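Local coordinates for protein RNA-dependent RNA polymerase (Farallon virus, PDB 6DX5) that carries an N-terminal viral OTU domain, a cysteine protease with deubiquitinase activity, within a longer protein that probably acts as an RNA-directed RNA polymerase, at residues R40-L45 against F166-C171; I29-D34 against H174-K179; T139-N144 against V154-T159. One frame throughout, in Å; residues are numbered along the deposited sequence.

Interaction 1. Residues R40-L45 against F166-C171; sequences RAFAYL and FNIVRC
The rings of Phe42 and Phe166 form a T-shaped (edge-to-face) pair, and the rest of this contact, in which helix 37-47 packs on strand 166-171 of the OTU domain's central mixed sheet, is arranged beside it. Phe42 turns its edge toward the face of Phe166, with centroids 5.6 Å apart and planes at 65°. Its CG lies anti to the backbone N (chi1 -175°), which brings the ring end toward the strand until Phe42 CE1 comes within 4.1 Å of Phe166 CB. Leu45, one turn further on, meets Phe166 differently: Leu45 CB sits at the ring edge, 3.7 Å from Phe166 CD1. The CD1 branch of Leu45 reaches the strand backbone at Asn167 and comes 4.1 Å from Ile168 CG1. Ile168 extends its CG1-CD1 arm to the helix, so that Ile168 CD1 lies at the edge of the Phe42 ring and 4.1 Å from Ala41 CB. The short segment axes approach to 8.9 Å and run at 148°. Phe46, on the same helix, adds its ring to both phenylalanines, and Phe166 also lines a pocket holding a dithiothreitol molecule. With no polar bonds between the two segments, aromatic and aliphatic fit holds the helix on this strand.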
loop_
_atom_site.group_PDB
_atom_site.type_symbol
_atom_site.label_atom_id
_atom_site.label_comp_id
_atom_site.label_asym_id
_atom_site.label_seq_id
_atom_site.Cartn_x
_atom_site.Cartn_y
_atom_site.Cartn_z
ATOM N N ARG A 40 -10.237 13.224 11.777
ATOM C CA ARG A 40 -10.610 13.416 13.190
ATOM C C ARG A 40 -9.572 12.818 14.135
ATOM O O ARG A 40 -9.246 13.407 15.188
ATOM C CB ARG A 40 -11.963 12.767 13.486
ATOM C CG ARG A 40 -13.136 13.486 12.824
ATOM C CD ARG A 40 -14.466 12.704 13.039
ATOM N NE ARG A 40 -15.567 13.537 12.584
ATOM C CZ ARG A 40 -16.135 14.447 13.363
ATOM N NH1 ARG A 40 -15.735 14.568 14.642
ATOM N NH2 ARG A 40 -17.095 15.220 12.886
ATOM N N ALA A 41 -9.074 11.629 13.796
ATOM C CA ALA A 41 -8.016 11.022 14.600
ATOM C C ALA A 41 -6.782 11.919 14.613
ATOM O O ALA A 41 -6.253 12.265 15.678
ATOM C CB ALA A 41 -7.682 9.621 14.048
ATOM N N PHE A 42 -6.363 12.395 13.447
ATOM C CA PHE A 42 -5.167 13.232 13.465
ATOM C C PHE A 42 -5.474 14.553 14.167
ATOM O O PHE A 42 -4.698 15.006 15.014
ATOM C CB PHE A 42 -4.609 13.437 12.028
ATOM C CG PHE A 42 -3.313 14.180 12.010
ATOM C CD1 PHE A 42 -2.121 13.534 12.301
ATOM C CD2 PHE A 42 -3.291 15.541 11.774
ATOM C CE1 PHE A 42 -0.910 14.240 12.316
ATOM C CE2 PHE A 42 -2.088 16.274 11.798
ATOM C CZ PHE A 42 -0.892 15.612 12.064
ATOM N N ALA A 43 -6.636 15.151 13.907
ATOM C CA ALA A 43 -6.927 16.402 14.596
ATOM C C ALA A 43 -6.943 16.202 16.125
ATOM O O ALA A 43 -6.507 17.074 16.895
ATOM C CB ALA A 43 -8.259 16.971 14.081
ATOM N N TYR A 44 -7.419 15.056 16.594
ATOM C CA TYR A 44 -7.426 14.844 18.034
ATOM C C TYR A 44 -6.009 14.857 18.599
ATOM O O TYR A 44 -5.753 15.497 19.630
ATOM C CB TYR A 44 -8.132 13.540 18.392
ATOM C CG TYR A 44 -8.082 13.344 19.884
ATOM C CD1 TYR A 44 -9.027 13.939 20.722
ATOM C CD2 TYR A 44 -7.086 12.580 20.459
ATOM C CE1 TYR A 44 -8.978 13.767 22.116
ATOM C CE2 TYR A 44 -7.035 12.388 21.854
ATOM C CZ TYR A 44 -7.976 12.984 22.665
ATOM O OH TYR A 44 -7.911 12.756 24.033
ATOM N N LEU A 45 -5.060 14.167 17.934
ATOM C CA LEU A 45 -3.693 14.134 18.461
ATOM C C LEU A 45 -3.002 15.469 18.277
ATOM O O LEU A 45 -2.275 15.924 19.162
ATOM C CB LEU A 45 -2.854 13.067 17.767
ATOM C CG LEU A 45 -3.389 11.660 17.976
ATOM C CD1 LEU A 45 -2.581 10.621 17.194
ATOM C CD2 LEU A 45 -3.355 11.391 19.478
ATOM N N PHE A 166 2.838 10.794 15.745
ATOM C CA PHE A 166 1.398 10.761 15.963
ATOM C C PHE A 166 0.941 9.390 15.520
ATOM O O PHE A 166 1.158 9.012 14.369
ATOM C CB PHE A 166 0.725 11.891 15.188
ATOM C CG PHE A 166 1.184 13.251 15.645
ATOM C CD1 PHE A 166 0.616 13.833 16.767
ATOM C CD2 PHE A 166 2.279 13.860 15.053
ATOM C CE1 PHE A 166 1.062 15.051 17.258
ATOM C CE2 PHE A 166 2.735 15.085 15.501
ATOM C CZ PHE A 166 2.135 15.701 16.603
ATOM N N ASN A 167 0.364 8.626 16.438
ATOM C CA ASN A 167 0.085 7.210 16.204
ATOM C C ASN A 167 -1.414 7.062 15.982
ATOM O O ASN A 167 -2.230 7.531 16.806
ATOM C CB ASN A 167 0.526 6.345 17.404
ATOM C CG ASN A 167 2.024 6.187 17.492
ATOM O OD1 ASN A 167 2.618 5.327 16.820
ATOM N ND2 ASN A 167 2.661 7.046 18.290
ATOM N N ILE A 168 -1.786 6.380 14.907
ATOM C CA ILE A 168 -3.192 6.212 14.573
ATOM C C ILE A 168 -3.422 4.735 14.354
ATOM O O ILE A 168 -2.549 4.054 13.813
ATOM C CB ILE A 168 -3.520 7.066 13.341
ATOM C CG1 ILE A 168 -3.335 8.552 13.729
ATOM C CG2 ILE A 168 -4.898 6.742 12.759
ATOM C CD1 ILE A 168 -3.845 9.493 12.753
ATOM N N VAL A 169 -4.551 4.207 14.850
ATOM C CA VAL A 169 -4.867 2.800 14.645
ATOM C C VAL A 169 -5.936 2.731 13.571
ATOM O O VAL A 169 -6.814 3.593 13.500
ATOM C CB VAL A 169 -5.338 2.122 15.946
ATOM C CG1 VAL A 169 -6.594 2.816 16.504
ATOM C CG2 VAL A 169 -5.647 0.651 15.733
ATOM N N ARG A 170 -5.875 1.701 12.742
ATOM C CA ARG A 170 -6.820 1.530 11.653
ATOM C C ARG A 170 -7.379 0.126 11.739
ATOM O O ARG A 170 -6.615 -0.854 11.673
ATOM C CB ARG A 170 -6.152 1.716 10.290
ATOM C CG ARG A 170 -7.161 1.552 9.145
ATOM C CD ARG A 170 -6.503 1.499 7.790
ATOM N NE ARG A 170 -7.509 1.792 6.770
ATOM C CZ ARG A 170 -7.248 2.078 5.491
ATOM N NH1 ARG A 170 -5.980 2.082 5.044
ATOM N NH2 ARG A 170 -8.254 2.357 4.670
ATOM N N CYS A 171 -8.708 0.016 11.834
ATOM C CA CYS A 171 -9.372 -1.290 11.888
ATOM C C CYS A 171 -10.364 -1.340 10.735
ATOM O O CYS A 171 -11.390 -0.651 10.775
ATOM C CB CYS A 171 -10.061 -1.504 13.241
ATOM S SG CYS A 171 -10.624 -3.284 13.425
#

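Interaction 2. Residues I29-D34 against H174-K179; sequences IRVKGD and HFDALK
Asp176 OD2 is gripped by two donors that arrive from opposite faces of its carboxylate plane. The backbone N of Val31 lies 2.9 Å from Asp176 OD2 in a fairly straight bond. His174 NE2 sits 2.8 Å from Asp176 OD2, with a more bent N-H (143°). A carboxylate clasped in this way has its rotation largely fixed. The other oxygen, OD1, takes a salt bridge from Arg28 and is linked through a water to Arg30 NH1, whose guanidinium plane stands nearly perpendicular to the carboxylate. A chi1 of -175°, with CG beside the carbonyl carbon, turns the His174 ring to the loop, where His174 CE1 comes 3.6 Å from Gly33 CA; a second water joins ND1 to Asp34 O. Val31 CG2 comes 3.3 Å from Phe175 O. Beyond Asp176, Ile29 and Ala177 form an antiparallel hydrogen-bonded pair, and Ile29 CD1 rests on Lys179 CG at 3.8 Å. Helix 37-47 packs nearby through Tyr44 on Ile29 and Arg40 on Val31; its Cys37 touches His174, an arrangement with the Asp176 carboxylate consistent with an OTU cysteine protease. Within the chain, strand 26-29 is an outermost strand, next to 174-180, which has 166-171 on its other flank.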
loop_
_atom_site.group_PDB
_atom_site.type_symbol
_atom_site.label_atom_id
_atom_site.label_comp_id
_atom_site.label_asym_id
_atom_site.label_seq_id
_atom_site.Cartn_x
_atom_site.Cartn_y
_atom_site.Cartn_z
ATOM N N ILE A 29 -8.201 6.337 21.571
ATOM C CA ILE A 29 -9.256 7.343 21.716
ATOM C C ILE A 29 -10.136 7.244 20.479
ATOM O O ILE A 29 -9.668 7.438 19.355
ATOM C CB ILE A 29 -8.699 8.763 21.897
ATOM C CG1 ILE A 29 -7.811 8.834 23.147
ATOM C CG2 ILE A 29 -9.831 9.761 22.069
ATOM C CD1 ILE A 29 -6.362 8.602 22.862
ATOM N N ARG A 30 -11.393 6.860 20.685
ATOM C CA ARG A 30 -12.345 6.697 19.585
ATOM C C ARG A 30 -12.816 8.040 19.049
ATOM O O ARG A 30 -13.115 8.945 19.829
ATOM C CB ARG A 30 -13.559 5.902 20.071
ATOM C CG ARG A 30 -13.217 4.543 20.612
ATOM C CD ARG A 30 -14.497 3.779 20.945
ATOM N NE ARG A 30 -14.216 2.533 21.662
ATOM C CZ ARG A 30 -14.065 1.359 21.064
ATOM N NH1 ARG A 30 -14.136 1.279 19.737
ATOM N NH2 ARG A 30 -13.853 0.281 21.784
ATOM N N VAL A 31 -12.913 8.160 17.715
ATOM C CA VAL A 31 -13.431 9.368 17.067
ATOM C C VAL A 31 -14.702 8.973 16.341
ATOM O O VAL A 31 -14.990 7.792 16.189
ATOM C CB VAL A 31 -12.413 10.021 16.107
ATOM C CG1 VAL A 31 -11.122 10.345 16.896
ATOM C CG2 VAL A 31 -12.098 9.055 14.989
ATOM N N LYS A 32 -15.497 9.971 15.940
ATOM C CA LYS A 32 -16.774 9.699 15.276
ATOM C C LYS A 32 -16.576 8.768 14.077
ATOM O O LYS A 32 -15.590 8.890 13.353
ATOM C CB LYS A 32 -17.383 11.030 14.833
ATOM C CG LYS A 32 -18.821 10.981 14.328
ATOM C CD LYS A 32 -19.153 12.395 13.871
ATOM C CE LYS A 32 -20.576 12.547 13.391
ATOM N NZ LYS A 32 -21.468 12.240 14.528
ATOM N N GLY A 33 -17.496 7.811 13.879
ATOM C CA GLY A 33 -17.328 6.877 12.775
ATOM C C GLY A 33 -17.917 7.321 11.437
ATOM O O GLY A 33 -18.766 6.637 10.876
ATOM N N ASP A 34 -17.521 8.450 10.907
ATOM C CA ASP A 34 -17.931 8.835 9.558
ATOM C C ASP A 34 -16.698 8.792 8.643
ATOM O O ASP A 34 -15.626 8.305 9.041
ATOM C CB ASP A 34 -18.627 10.209 9.573
ATOM C CG ASP A 34 -17.752 11.338 10.189
ATOM O OD1 ASP A 34 -18.293 12.441 10.506
ATOM O OD2 ASP A 34 -16.528 11.142 10.344
ATOM N N HIS A 174 -11.957 2.004 9.487
ATOM C CA HIS A 174 -12.094 3.004 10.529
ATOM C C HIS A 174 -10.752 3.363 11.176
ATOM O O HIS A 174 -9.976 2.486 11.537
ATOM C CB HIS A 174 -13.097 2.535 11.616
ATOM C CG HIS A 174 -13.356 3.594 12.632
ATOM N ND1 HIS A 174 -14.003 4.765 12.320
ATOM C CD2 HIS A 174 -12.900 3.752 13.900
ATOM C CE1 HIS A 174 -14.012 5.567 13.382
ATOM N NE2 HIS A 174 -13.345 4.976 14.355
ATOM N N PHE A 175 -10.531 4.658 11.416
ATOM C CA PHE A 175 -9.330 5.148 12.088
ATOM C C PHE A 175 -9.695 5.722 13.452
ATOM O O PHE A 175 -10.686 6.447 13.568
ATOM C CB PHE A 175 -8.623 6.260 11.276
ATOM C CG PHE A 175 -8.123 5.829 9.904
ATOM C CD1 PHE A 175 -6.780 5.460 9.725
ATOM C CD2 PHE A 175 -8.945 5.908 8.776
ATOM C CE1 PHE A 175 -6.262 5.122 8.455
ATOM C CE2 PHE A 175 -8.459 5.545 7.478
ATOM C CZ PHE A 175 -7.102 5.154 7.320
ATOM N N ASP A 176 -8.888 5.421 14.490
ATOM C CA ASP A 176 -8.964 6.098 15.797
ATOM C C ASP A 176 -7.570 6.626 16.180
ATOM O O ASP A 176 -6.554 6.264 15.558
ATOM C CB ASP A 176 -9.482 5.145 16.903
ATOM C CG ASP A 176 -10.981 4.840 16.791
ATOM O OD1 ASP A 176 -11.361 3.652 17.054
ATOM O OD2 ASP A 176 -11.807 5.796 16.513
ATOM N N ALA A 177 -7.507 7.446 17.248
ATOM C CA ALA A 177 -6.231 7.991 17.722
ATOM C C ALA A 177 -5.617 7.067 18.761
ATOM O O ALA A 177 -6.340 6.334 19.443
ATOM C CB ALA A 177 -6.439 9.384 18.314
ATOM N N LEU A 178 -4.277 7.090 18.878
ATOM C CA LEU A 178 -3.537 6.345 19.924
ATOM C C LEU A 178 -2.639 7.300 20.707
ATOM O O LEU A 178 -1.940 8.114 20.109
ATOM C CB LEU A 178 -2.627 5.257 19.335
ATOM C CG LEU A 178 -3.274 4.079 18.616
ATOM C CD1 LEU A 178 -2.239 3.207 17.991
ATOM C CD2 LEU A 178 -4.152 3.282 19.609
ATOM N N LYS A 179 -2.661 7.221 22.036
ATOM C CA LYS A 179 -1.671 7.922 22.850
ATOM C C LYS A 179 -0.813 6.910 23.584
ATOM O O LYS A 179 -1.315 5.898 24.089
ATOM C CB LYS A 179 -2.326 8.865 23.831
ATOM C CG LYS A 179 -2.876 10.063 23.090
ATOM C CD LYS A 179 -3.350 11.125 24.013
ATOM C CE LYS A 179 -3.444 12.461 23.245
ATOM N NZ LYS A 179 -4.138 13.517 24.080
HETATM O O HOH W 1 -13.878 3.194 17.419
HETATM O O HOH W 2 -15.413 5.543 10.268
#

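Interaction 3. Residues T139-N144 against V154-T159; sequences TIVIWN and VQKFGT
Val154 CG2 rests over one face of the Trp143 indole, 3.8 Å from the centroid of the six-membered ring and 18° off its normal, a CH-pi contact. Val141 CG1 comes to the same face, offset toward the rim; Val141 CG1 and Val154 CG2 are only 3.5 Å apart, a close fit. The sheet face bearing Ile142 and Gln155 is polar at its end: Gln155 NE2 donates to Asn144 OD1 at 2.7 Å, the two amide planes only 16° apart. A bend at chi2 (102°) turns the Gln155 amide back toward Asn144, and a water bridging Asn144 ND2 and Gln155 OE1 closes the ring. These side chains belong to an antiparallel beta hairpin of strands 140-145 and 151-157, in the interior of the domain's mixed sheet. Its hydrogen-bonded pairs are Ile140 with Phe157 and Ile142 with Gln155, the shortest backbone bond being Ile142 N to Gln155 O at 2.7 Å. Near Gly158, Thr139 CG2 lies 3.5 Å from Lys156 CG. The lysine bends at its far end to place Lys156 NZ 2.6 Å from Gly158 O; NZ also bonds to Asp160 O, and Trp6 adds a cation-pi contact. Thr139 OG1 is bonded to the backbone N of Asp160. Further out, Asn167 OD1 on the adjoining strand accepts from Trp143 NE1, while helix 126-136 packs against Phe157 through Ala129, Glu130 and Ala133.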
loop_
_atom_site.group_PDB
_atom_site.type_symbol
_atom_site.label_atom_id
_atom_site.label_comp_id
_atom_site.label_asym_id
_atom_site.label_seq_id
_atom_site.Cartn_x
_atom_site.Cartn_y
_atom_site.Cartn_z
ATOM N N THR A 139 5.812 13.019 11.937
ATOM C CA THR A 139 5.728 11.605 11.645
ATOM C C THR A 139 4.354 11.073 12.039
ATOM O O THR A 139 3.883 11.293 13.174
ATOM C CB THR A 139 6.844 10.875 12.374
ATOM O OG1 THR A 139 8.078 11.394 11.875
ATOM C CG2 THR A 139 6.796 9.370 12.094
ATOM N N ILE A 140 3.718 10.362 11.118
ATOM C CA ILE A 140 2.434 9.723 11.396
ATOM C C ILE A 140 2.636 8.225 11.247
ATOM O O ILE A 140 3.189 7.772 10.229
ATOM C CB ILE A 140 1.322 10.236 10.459
ATOM C CG1 ILE A 140 1.169 11.703 10.651
ATOM C CG2 ILE A 140 -0.065 9.565 10.783
ATOM C CD1 ILE A 140 0.283 12.391 9.557
ATOM N N VAL A 141 2.203 7.464 12.259
ATOM C CA VAL A 141 2.296 6.013 12.245
ATOM C C VAL A 141 0.892 5.450 12.130
ATOM O O VAL A 141 0.011 5.848 12.886
ATOM C CB VAL A 141 2.985 5.493 13.513
ATOM C CG1 VAL A 141 3.138 4.039 13.433
ATOM C CG2 VAL A 141 4.347 6.200 13.690
ATOM N N ILE A 142 0.677 4.532 11.183
ATOM C CA ILE A 142 -0.620 3.893 10.979
ATOM C C ILE A 142 -0.472 2.437 11.399
ATOM O O ILE A 142 0.283 1.681 10.781
ATOM C CB ILE A 142 -1.103 3.961 9.526
ATOM C CG1 ILE A 142 -1.006 5.380 8.943
ATOM C CG2 ILE A 142 -2.544 3.410 9.451
ATOM C CD1 ILE A 142 -2.046 6.273 9.433
ATOM N N TRP A 143 -1.180 2.031 12.438
ATOM C CA TRP A 143 -1.128 0.652 12.911
ATOM C C TRP A 143 -2.386 -0.055 12.406
ATOM O O TRP A 143 -3.501 0.306 12.794
ATOM C CB TRP A 143 -1.068 0.583 14.447
ATOM C CG TRP A 143 0.061 1.300 15.105
ATOM C CD1 TRP A 143 0.125 2.634 15.393
ATOM C CD2 TRP A 143 1.319 0.733 15.504
ATOM N NE1 TRP A 143 1.334 2.931 15.977
ATOM C CE2 TRP A 143 2.086 1.783 16.049
ATOM C CE3 TRP A 143 1.861 -0.560 15.467
ATOM C CZ2 TRP A 143 3.394 1.592 16.545
ATOM C CZ3 TRP A 143 3.160 -0.763 15.983
ATOM C CH2 TRP A 143 3.916 0.318 16.479
ATOM N N ASN A 144 -2.214 -1.041 11.547
ATOM C CA ASN A 144 -3.346 -1.799 11.055
ATOM C C ASN A 144 -3.560 -2.977 11.995
ATOM O O ASN A 144 -2.667 -3.823 12.152
ATOM C CB ASN A 144 -3.086 -2.282 9.621
ATOM C CG ASN A 144 -2.743 -1.140 8.681
ATOM O OD1 ASN A 144 -1.579 -0.976 8.273
ATOM N ND2 ASN A 144 -3.714 -0.305 8.403
ATOM N N VAL A 154 2.339 -2.234 10.043
ATOM C CA VAL A 154 2.372 -0.831 10.430
ATOM C C VAL A 154 3.235 -0.074 9.431
ATOM O O VAL A 154 4.250 -0.595 8.976
ATOM C CB VAL A 154 2.874 -0.679 11.882
ATOM C CG1 VAL A 154 4.172 -1.368 12.046
ATOM C CG2 VAL A 154 2.980 0.777 12.275
ATOM N N GLN A 155 2.774 1.126 9.034
ATOM C CA GLN A 155 3.485 2.070 8.190
ATOM C C GLN A 155 3.705 3.359 8.965
ATOM O O GLN A 155 2.936 3.715 9.882
ATOM C CB GLN A 155 2.724 2.421 6.917
ATOM C CG GLN A 155 2.289 1.286 6.089
ATOM C CD GLN A 155 0.802 0.972 6.283
ATOM O OE1 GLN A 155 -0.107 1.808 5.976
ATOM N NE2 GLN A 155 0.539 -0.233 6.809
ATOM N N LYS A 156 4.730 4.084 8.536
ATOM C CA LYS A 156 5.175 5.316 9.187
ATOM C C LYS A 156 5.553 6.308 8.081
ATOM O O LYS A 156 6.392 6.005 7.239
ATOM C CB LYS A 156 6.361 4.993 10.095
ATOM C CG LYS A 156 7.108 6.113 10.817
ATOM C CD LYS A 156 8.025 5.413 11.829
ATOM C CE LYS A 156 9.529 5.627 11.626
ATOM N NZ LYS A 156 9.912 6.981 11.195
ATOM N N PHE A 157 4.883 7.451 8.033
ATOM C CA PHE A 157 5.269 8.547 7.167
ATOM C C PHE A 157 6.115 9.480 8.005
ATOM O O PHE A 157 5.627 10.001 9.010
ATOM C CB PHE A 157 4.047 9.278 6.632
ATOM C CG PHE A 157 3.167 8.426 5.775
ATOM C CD1 PHE A 157 3.348 8.416 4.399
ATOM C CD2 PHE A 157 2.136 7.676 6.312
ATOM C CE1 PHE A 157 2.539 7.660 3.573
ATOM C CE2 PHE A 157 1.319 6.904 5.471
ATOM C CZ PHE A 157 1.529 6.926 4.106
ATOM N N GLY A 158 7.374 9.660 7.622
ATOM C CA GLY A 158 8.290 10.456 8.413
ATOM C C GLY A 158 9.347 9.594 9.076
ATOM O O GLY A 158 9.251 8.367 9.129
ATOM N N THR A 159 10.375 10.274 9.604
ATOM C CA THR A 159 11.564 9.620 10.155
ATOM C C THR A 159 11.636 9.560 11.679
ATOM O O THR A 159 12.607 9.004 12.196
ATOM C CB THR A 159 12.826 10.337 9.684
ATOM O OG1 THR A 159 12.735 11.710 10.077
ATOM C CG2 THR A 159 12.963 10.217 8.178
HETATM O O HOH W 3 -3.276 1.329 6.205
#

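From the N terminus, the chain leaves edge strand 26-29 through residues 29-34, whose partner in interaction 2 comes only at 174-179; this closes the longest loop. Residues 40-45 follow on helix 37-47 and wait for 166-171, so interaction 1 closes within that loop. After the helical region, 139-144 pairs with 154-159 across a short connecting loop, and interaction 3 lies innermost. The three are therefore concentric, and none cross. In the sheet they converge: strand 166-171 runs between 140-145 and 174-180, bonded to one through Ile168 N and Val141 O and to the other through Leu178 N and Asn167 O. Hairpin and edge strand are parts of one sheet, and helix 37-47 packs on it.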